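Local atomic coordinates of uncharacterized protein Ta0194 (Thermoplasma acidophilum DSM 1728, PDB entry 3BDI), a protein that is of unknown exact function but, as a member of the alpha/beta hydrolase superfamily (ABHD14 family), probably acts as a cytoplasmic hydrolase. Residues I129-A134 with P187-K192; M41-A46 with M105-G110. All coordinates share one frame; numbering follows the deposited sequence. Where two conformers were deposited one is given.

Interaction 1: I129-A134 with P187-K192. Unlike the reference sequence in segment 187-192: Glu191 (reference Lys).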
ATOM      1  N   ILE A 129       6.039  -0.061   0.581  1.00  9.93           N
ATOM      2  CA  ILE A 129       6.068  -1.093  -0.436  1.00  8.10           C
ATOM      3  C   ILE A 129       5.170  -0.599  -1.561  1.00  9.58           C
ATOM      4  O   ILE A 129       4.025  -0.249  -1.315  1.00 10.86           O
ATOM      5  CB  ILE A 129       5.511  -2.455   0.054  1.00  8.52           C
ATOM      6  CG1 ILE A 129       6.352  -2.994   1.235  1.00 12.07           C
ATOM      7  CG2 ILE A 129       5.535  -3.479  -1.068  1.00 10.68           C
ATOM      8  CD1 ILE A 129       5.819  -4.252   1.901  1.00 11.48           C
ATOM      9  N   ALA A 130       5.686  -0.540  -2.764  1.00  9.35           N
ATOM     10  CA  ALA A 130       4.913  -0.076  -3.910  1.00 10.25           C
ATOM     11  C   ALA A 130       5.050  -1.066  -5.027  1.00 10.32           C
ATOM     12  O   ALA A 130       6.167  -1.382  -5.476  1.00 11.76           O
ATOM     13  CB  ALA A 130       5.377   1.310  -4.345  1.00 10.90           C
ATOM     14  N   VAL A 131       3.928  -1.616  -5.441  1.00  9.33           N
ATOM     15  CA  VAL A 131       3.852  -2.632  -6.470  1.00  8.39           C
ATOM     16  C   VAL A 131       3.460  -1.936  -7.767  1.00 10.33           C
ATOM     17  O   VAL A 131       2.298  -1.573  -7.960  1.00 11.58           O
ATOM     18  CB  VAL A 131       2.834  -3.736  -6.133  1.00  9.52           C
ATOM     19  CG1 VAL A 131       2.984  -4.950  -7.076  1.00 10.52           C
ATOM     20  CG2 VAL A 131       2.992  -4.186  -4.660  1.00 11.85           C
ATOM     21  N   ALA A 132       4.446  -1.712  -8.649  1.00  8.67           N
ATOM     22  CA  ALA A 132       4.228  -1.030  -9.924  1.00 10.08           C
ATOM     23  C   ALA A 132       3.350   0.206  -9.766  1.00  9.13           C
ATOM     24  O   ALA A 132       2.286   0.335 -10.381  1.00 10.40           O
ATOM     25  CB  ALA A 132       3.731  -1.971 -11.007  1.00 11.44           C
ATOM     26  N   PRO A 133       3.812   1.169  -8.956  1.00 10.67           N
ATOM     27  CA  PRO A 133       3.004   2.360  -8.691  1.00 11.29           C
ATOM     28  C   PRO A 133       2.636   3.164  -9.905  1.00 11.58           C
ATOM     29  O   PRO A 133       3.508   3.481 -10.720  1.00 13.06           O
ATOM     30  CB  PRO A 133       3.898   3.192  -7.776  1.00 13.35           C
ATOM     31  CG  PRO A 133       5.324   2.658  -7.990  1.00 11.52           C
ATOM     32  CD  PRO A 133       5.100   1.194  -8.232  1.00 10.39           C
ATOM     33  N   ALA A 134       1.347   3.444 -10.047  1.00 11.08           N
ATOM     34  CA  ALA A 134       0.781   4.267 -11.099  1.00 11.68           C
ATOM     35  C   ALA A 134       0.608   5.682 -10.586  1.00 13.28           C
ATOM     36  O   ALA A 134       0.630   5.946  -9.396  1.00 15.38           O
ATOM     37  CB  ALA A 134      -0.561   3.696 -11.511  1.00 11.94           C
ATOM     38  N   PRO A 187      -0.468  -7.290 -11.398  1.00 15.21           N
ATOM     39  CA  PRO A 187      -0.897  -7.690 -10.000  1.00 15.41           C
ATOM     40  C   PRO A 187      -0.133  -8.904  -9.388  1.00 12.32           C
ATOM     41  O   PRO A 187      -0.569 -10.073  -9.356  1.00 11.03           O
ATOM     42  CB  PRO A 187      -2.361  -8.056 -10.175  1.00 16.30           C
ATOM     43  CG  PRO A 187      -2.470  -8.460 -11.481  1.00 17.44           C
ATOM     44  CD  PRO A 187      -1.457  -7.785 -12.351  1.00 13.77           C
ATOM     45  N   VAL A 188       1.046  -8.575  -8.930  1.00 11.53           N
ATOM     46  CA  VAL A 188       1.988  -9.583  -8.583  1.00  9.30           C
ATOM     47  C   VAL A 188       1.513 -10.461  -7.436  1.00  9.67           C
ATOM     48  O   VAL A 188       1.793 -11.670  -7.380  1.00  8.80           O
ATOM     49  CB  VAL A 188       3.387  -8.940  -8.230  1.00 11.23           C
ATOM     50  CG1 VAL A 188       4.417 -10.020  -7.961  1.00 11.17           C
ATOM     51  CG2 VAL A 188       3.877  -7.996  -9.371  1.00 13.41           C
ATOM     52  N   TYR A 189       0.828  -9.816  -6.491  1.00  8.38           N
ATOM     53  CA  TYR A 189       0.273 -10.446  -5.292  1.00  9.35           C
ATOM     54  C   TYR A 189      -0.904 -11.393  -5.611  1.00  8.51           C
ATOM     55  O   TYR A 189      -1.370 -12.106  -4.743  1.00 10.27           O
ATOM     56  CB  TYR A 189      -0.147  -9.351  -4.254  1.00  9.19           C
ATOM     57  CG  TYR A 189      -0.968  -8.302  -4.932  1.00  9.63           C
ATOM     58  CD1 TYR A 189      -2.341  -8.422  -5.058  1.00  9.45           C
ATOM     59  CD2 TYR A 189      -0.359  -7.235  -5.565  1.00 10.56           C
ATOM     60  CE1 TYR A 189      -3.078  -7.503  -5.780  1.00  9.41           C
ATOM     61  CE2 TYR A 189      -1.079  -6.331  -6.294  1.00 10.26           C
ATOM     62  CZ  TYR A 189      -2.439  -6.443  -6.412  1.00 10.58           C
ATOM     63  OH  TYR A 189      -3.241  -5.609  -7.166  1.00 13.13           O
ATOM     64  N   ILE A 190      -1.371 -11.389  -6.859  1.00  9.57           N
ATOM     65  CA  ILE A 190      -2.374 -12.351  -7.335  1.00  9.01           C
ATOM     66  C   ILE A 190      -1.722 -13.425  -8.196  1.00  9.47           C
ATOM     67  O   ILE A 190      -2.021 -14.614  -8.071  1.00 10.72           O
ATOM     68  CB  ILE A 190      -3.489 -11.656  -8.122  1.00  9.43           C
ATOM     69  CG1 ILE A 190      -4.357 -10.831  -7.142  1.00 12.27           C
ATOM     70  CG2 ILE A 190      -4.392 -12.671  -8.828  1.00 10.68           C
ATOM     71  CD1 ILE A 190      -5.400  -9.898  -7.823  1.00 13.19           C
ATOM     72  N   GLU A 191      -0.818 -13.036  -9.099  1.00  8.62           N
ATOM     73  CA  GLU A 191      -0.307 -13.989 -10.054  1.00  9.43           C
ATOM     74  C   GLU A 191       0.871 -14.806  -9.536  1.00  9.86           C
ATOM     75  O   GLU A 191       1.051 -15.934  -9.951  1.00 10.97           O
ATOM     76  CB  GLU A 191       0.135 -13.267 -11.330  1.00  9.09           C
ATOM     77  CG  GLU A 191      -1.003 -12.587 -12.039  1.00 10.60           C
ATOM     78  CD  GLU A 191      -0.617 -11.861 -13.317  1.00 10.94           C
ATOM     79  OE1 GLU A 191       0.374 -12.280 -13.963  1.00 10.73           O
ATOM     80  OE2 GLU A 191      -1.361 -10.926 -13.707  1.00 11.56           O
ATOM     81  N   LYS A 192       1.701 -14.246  -8.658  1.00  8.69           N
ATOM     82  CA  LYS A 192       2.848 -14.940  -8.040  1.00  9.92           C
ATOM     83  C   LYS A 192       2.806 -14.694  -6.526  1.00  9.34           C
ATOM     84  O   LYS A 192       3.706 -14.087  -5.941  1.00 10.67           O
ATOM     85  CB  LYS A 192       4.181 -14.493  -8.661  1.00 10.12           C
ATOM     86  CG  LYS A 192       4.395 -15.026 -10.066  1.00 11.74           C
ATOM     87  CD  LYS A 192       4.740 -16.516 -10.033  1.00 14.52           C
ATOM     88  CE  LYS A 192       4.850 -17.109 -11.401  1.00 14.88           C
ATOM     89  NZ  LYS A 192       4.816 -18.646 -11.318  1.00 14.19           N
TER
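With its CG1 trans to the main-chain nitrogen (chi1 -168°), Val131 places that methyl, at the end of strand 125-131, against the short helix 188-191. Val188 has nearly the same first torsion, -176°, but it answers with its other branch, CG2, which lies opposite its own carbonyl carbon. The two methyls meet with Val131 CG1 3.9 Å from Val188 CG2, the side chains lying askew to one another. The same Val131 CG1 also reaches the rim of the Tyr189 ring, near the ring plane, at 4.3 Å from Tyr189 CD2; one methyl thus touches both Val188 and Tyr189. A face of that ring lies over the backbone of its own segment, where Pro187 C sits 4.1 Å off the Tyr189 ring plane, nearer the ring's margin than its centre. The helical turn is tied at its start by Pro187 O, which accepts from both Ile190 N (2.9 Å) and Glu191 N (3.0 Å). Phe196 of helix 193-205 touches both valines. In the alpha/beta-hydrolase fold this joins an inner strand of the sheet to the helix just after His186, the probable triad histidine. No hydrogen bond spans the segments, so the contact depends on burying methyls and a ring edge, without directional bonds to set its orientation.

Interaction 2: M41-A46 with M105-G110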
HETATM    1  N   MSE A  41     -10.510  -7.433  -0.415  1.00  8.07           N
HETATM    2  CA  MSE A  41     -10.728  -8.890  -0.457  1.00  8.67           C
HETATM    3  C   MSE A  41      -9.608  -9.616  -1.193  1.00  8.97           C
HETATM    4  O   MSE A  41      -9.310 -10.778  -0.882  1.00 10.09           O
HETATM    5  CB  MSE A  41     -12.075  -9.236  -1.082  1.00 10.51           C
HETATM    6  CG  MSE A  41     -13.261  -8.629  -0.388  1.00  8.73           C
HETATM    7 SE   MSE A  41     -13.503  -9.280   1.430  0.75 13.49          SE
HETATM    8  CE  MSE A  41     -13.817 -11.114   0.989  1.00 20.86           C
ATOM      9  N   ASP A  42      -8.963  -8.941  -2.136  1.00  8.81           N
ATOM     10  CA  ASP A  42      -8.043  -9.635  -3.019  1.00  7.81           C
ATOM     11  C   ASP A  42      -6.703  -9.968  -2.388  1.00  8.26           C
ATOM     12  O   ASP A  42      -5.944 -10.771  -2.937  1.00  9.69           O
ATOM     13  CB  ASP A  42      -7.907  -8.855  -4.308  1.00  9.33           C
ATOM     14  CG  ASP A  42      -9.163  -8.906  -5.093  1.00  8.89           C
ATOM     15  OD1 ASP A  42      -9.469  -9.989  -5.650  1.00 11.55           O
ATOM     16  OD2 ASP A  42      -9.906  -7.918  -5.175  1.00  9.94           O
ATOM     17  N   TRP A  43      -6.388  -9.406  -1.223  1.00  8.92           N
ATOM     18  CA  TRP A  43      -5.218  -9.748  -0.473  1.00  9.11           C
ATOM     19  C   TRP A  43      -5.351 -11.190   0.095  1.00  9.35           C
ATOM     20  O   TRP A  43      -4.346 -11.708   0.610  1.00  9.39           O
ATOM     21  CB  TRP A  43      -5.011  -8.753   0.696  1.00  9.01           C
ATOM     22  CG  TRP A  43      -4.980  -7.291   0.334  1.00  8.07           C
ATOM     23  CD1 TRP A  43      -5.769  -6.336   0.894  1.00  8.43           C
ATOM     24  CD2 TRP A  43      -4.129  -6.604  -0.627  1.00  7.62           C
ATOM     25  NE1 TRP A  43      -5.478  -5.103   0.345  1.00  8.45           N
ATOM     26  CE2 TRP A  43      -4.491  -5.236  -0.594  1.00  9.03           C
ATOM     27  CE3 TRP A  43      -3.173  -7.021  -1.567  1.00  8.94           C
ATOM     28  CZ2 TRP A  43      -3.856  -4.282  -1.364  1.00  9.39           C
ATOM     29  CZ3 TRP A  43      -2.541  -6.053  -2.340  1.00  8.37           C
ATOM     30  CH2 TRP A  43      -2.909  -4.685  -2.237  1.00  9.09           C
ATOM     31  N   ASP A  44      -6.529 -11.790   0.032  1.00 10.20           N
ATOM     32  CA  ASP A  44      -6.710 -13.201   0.443  1.00  9.67           C
ATOM     33  C   ASP A  44      -5.800 -14.095  -0.398  1.00  9.44           C
ATOM     34  O   ASP A  44      -5.355 -15.144   0.078  1.00 10.28           O
ATOM     35  CB  ASP A  44      -8.160 -13.698   0.184  1.00 11.41           C
ATOM     36  CG  ASP A  44      -9.188 -13.263   1.209  1.00 14.87           C
ATOM     37  OD1 ASP A  44      -8.778 -12.730   2.248  1.00 15.76           O
ATOM     38  OD2 ASP A  44     -10.392 -13.543   0.911  1.00 19.43           O
ATOM     39  N   LYS A  45      -5.562 -13.758  -1.665  1.00  9.57           N
ATOM     40  CA  LYS A  45      -4.890 -14.713  -2.546  1.00  8.38           C
ATOM     41  C   LYS A  45      -3.480 -15.019  -2.042  1.00  9.68           C
ATOM     42  O   LYS A  45      -3.020 -16.155  -2.188  1.00 12.38           O
ATOM     43  CB  LYS A  45      -4.836 -14.133  -3.971  1.00 10.77           C
ATOM     44  CG  LYS A  45      -4.154 -14.974  -4.999  1.00 11.15           C
ATOM     45  CD  LYS A  45      -4.891 -16.276  -5.299  1.00  8.85           C
ATOM     46  CE  LYS A  45      -4.055 -17.193  -6.163  1.00  9.48           C
ATOM     47  NZ  LYS A  45      -3.876 -16.565  -7.539  1.00  8.46           N
ATOM     48  N   ALA A  46      -2.791 -14.011  -1.493  1.00  8.16           N
ATOM     49  CA  ALA A  46      -1.480 -14.187  -0.916  1.00  8.48           C
ATOM     50  C   ALA A  46      -1.473 -14.300   0.587  1.00  9.83           C
ATOM     51  O   ALA A  46      -0.399 -14.296   1.222  1.00 12.16           O
ATOM     52  CB  ALA A  46      -0.575 -13.021  -1.385  1.00 10.21           C
HETATM   53  N   MSE A 105       1.765  -0.021   2.130  0.67 11.04           N
HETATM   54  CA  MSE A 105       1.939  -0.746   0.884  0.67 11.33           C
HETATM   55  C   MSE A 105       0.822  -0.375  -0.053  0.67 10.17           C
HETATM   56  O   MSE A 105      -0.313  -0.221   0.393  0.67 10.59           O
HETATM   57  CB  MSE A 105       1.891  -2.251   1.155  0.67 11.75           C
HETATM   58  CG  MSE A 105       1.793  -3.087  -0.103  0.67  8.79           C
HETATM   59 SE   MSE A 105       2.032  -4.983   0.265  0.50 11.76          SE
HETATM   60  CE  MSE A 105       0.537  -5.634  -0.746  0.67 12.68           C
ATOM     61  N   GLY A 106       1.160  -0.173  -1.319  1.00  9.58           N
ATOM     62  CA  GLY A 106       0.159   0.116  -2.324  1.00 10.21           C
ATOM     63  C   GLY A 106       0.455  -0.579  -3.626  1.00 10.59           C
ATOM     64  O   GLY A 106       1.616  -0.617  -4.095  1.00 11.32           O
ATOM     65  N   ALA A 107      -0.611  -1.079  -4.271  1.00 10.06           N
ATOM     66  CA  ALA A 107      -0.512  -1.657  -5.585  1.00  8.97           C
ATOM     67  C   ALA A 107      -1.107  -0.713  -6.620  1.00  9.93           C
ATOM     68  O   ALA A 107      -2.218  -0.244  -6.479  1.00 10.37           O
ATOM     69  CB  ALA A 107      -1.256  -2.973  -5.631  1.00 11.79           C
ATOM     70  N   SER A 108      -0.348  -0.411  -7.688  1.00 10.47           N
ATOM     71  CA  SER A 108      -0.867   0.283  -8.871  1.00 10.83           C
ATOM     72  C   SER A 108      -1.345   1.691  -8.431  1.00 10.13           C
ATOM     73  O   SER A 108      -0.519   2.457  -7.901  1.00  9.71           O
ATOM     74  CB  SER A 108      -1.866  -0.576  -9.613  1.00 12.45           C
ATOM     75  OG  SER A 108      -2.128  -0.071 -10.912  1.00 12.19           O
HETATM   76  N   MSE A 109      -2.608   2.034  -8.663  0.50 10.32           N
HETATM   77  CA  MSE A 109      -3.168   3.263  -8.138  0.50  9.15           C
HETATM   78  C   MSE A 109      -2.717   3.463  -6.677  0.50 10.90           C
HETATM   79  O   MSE A 109      -2.274   4.538  -6.300  0.50 12.60           O
HETATM   80  CB  MSE A 109      -4.706   3.181  -8.233  0.50 10.06           C
HETATM   81  CG  MSE A 109      -5.434   4.318  -7.569  0.50  6.83           C
HETATM   82 SE   MSE A 109      -7.372   4.045  -7.637  0.38 11.01          SE
HETATM   83  CE  MSE A 109      -7.683   2.669  -6.314  0.50  9.39           C
ATOM     84  N   GLY A 110      -2.887   2.424  -5.845  1.00  9.76           N
ATOM     85  CA  GLY A 110      -2.561   2.454  -4.431  1.00 10.77           C
ATOM     86  C   GLY A 110      -1.096   2.739  -4.179  1.00  9.58           C
ATOM     87  O   GLY A 110      -0.723   3.319  -3.161  1.00  9.45           O
TER
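The benzo end of the Trp43 indole meets two side chains from the strand that leads into what is probably the nucleophile elbow of this alpha/beta hydrolase, a GxSxG turn of Gly106, Ser108 and Gly110. Ala107 comes in at the rim, near the indole plane, its CB 4.1 Å from Trp43 CH2. Met105, a selenomethionine, adopts two conformers; in one of them its methyl approaches the ring obliquely, with Met105 CE 3.5 Å from Trp43 CZ3, a touch less certain than that of Ala107. With CG beside the backbone N (chi1 -54°) and anti to the carbonyl carbon, Trp43 carries the indole from the 3-10 segment 42-44 across to the strand. Around this first shell, Leu48 of helix 48-53 and Leu32 of strand 28-33 each touch both Trp43 and Met105, and Tyr189 meets the indole with the ring planes at about 55°. Cutting the Trp43 side chain back to an alanine would probably leave a gap beside Ala107 CB and deprive Tyr189 of its ring partner. Beyond Ala107 the chain turns sharply at Ser108, whose positive phi of 63° marks the strained elbow, a turn so tight that a CB on Gly106 would lie 2.0 Å from Gly110 O. Consistent with a catalytic triad, Ser108 OG is hydrogen-bonded to His186 NE2.

In the fold
Interactions 1 and 2 are both buried and apolar, with neither at the surface, and their centres lie about 7 Å apart. They share one sheet: strands 125-131 and 102-107 are neighbours, joined by a hydrogen bond from Val131 N to Gly106 O at 2.9 Å. Each strand end receives a different element, the helix after His186 in interaction 1 and the 3-10 segment after strand 28-33 in interaction 2. In interaction 1 one valine methyl meets a methyl and a ring edge; in interaction 2 a large indole is met by two methyls. Tyr189 connects them by packing its CE2 3.4 Å from Ala107 CB. A further polar link, a probable hydrogen bond from Lys45 NZ to Ile190 O, ties 41-46 to 187-192.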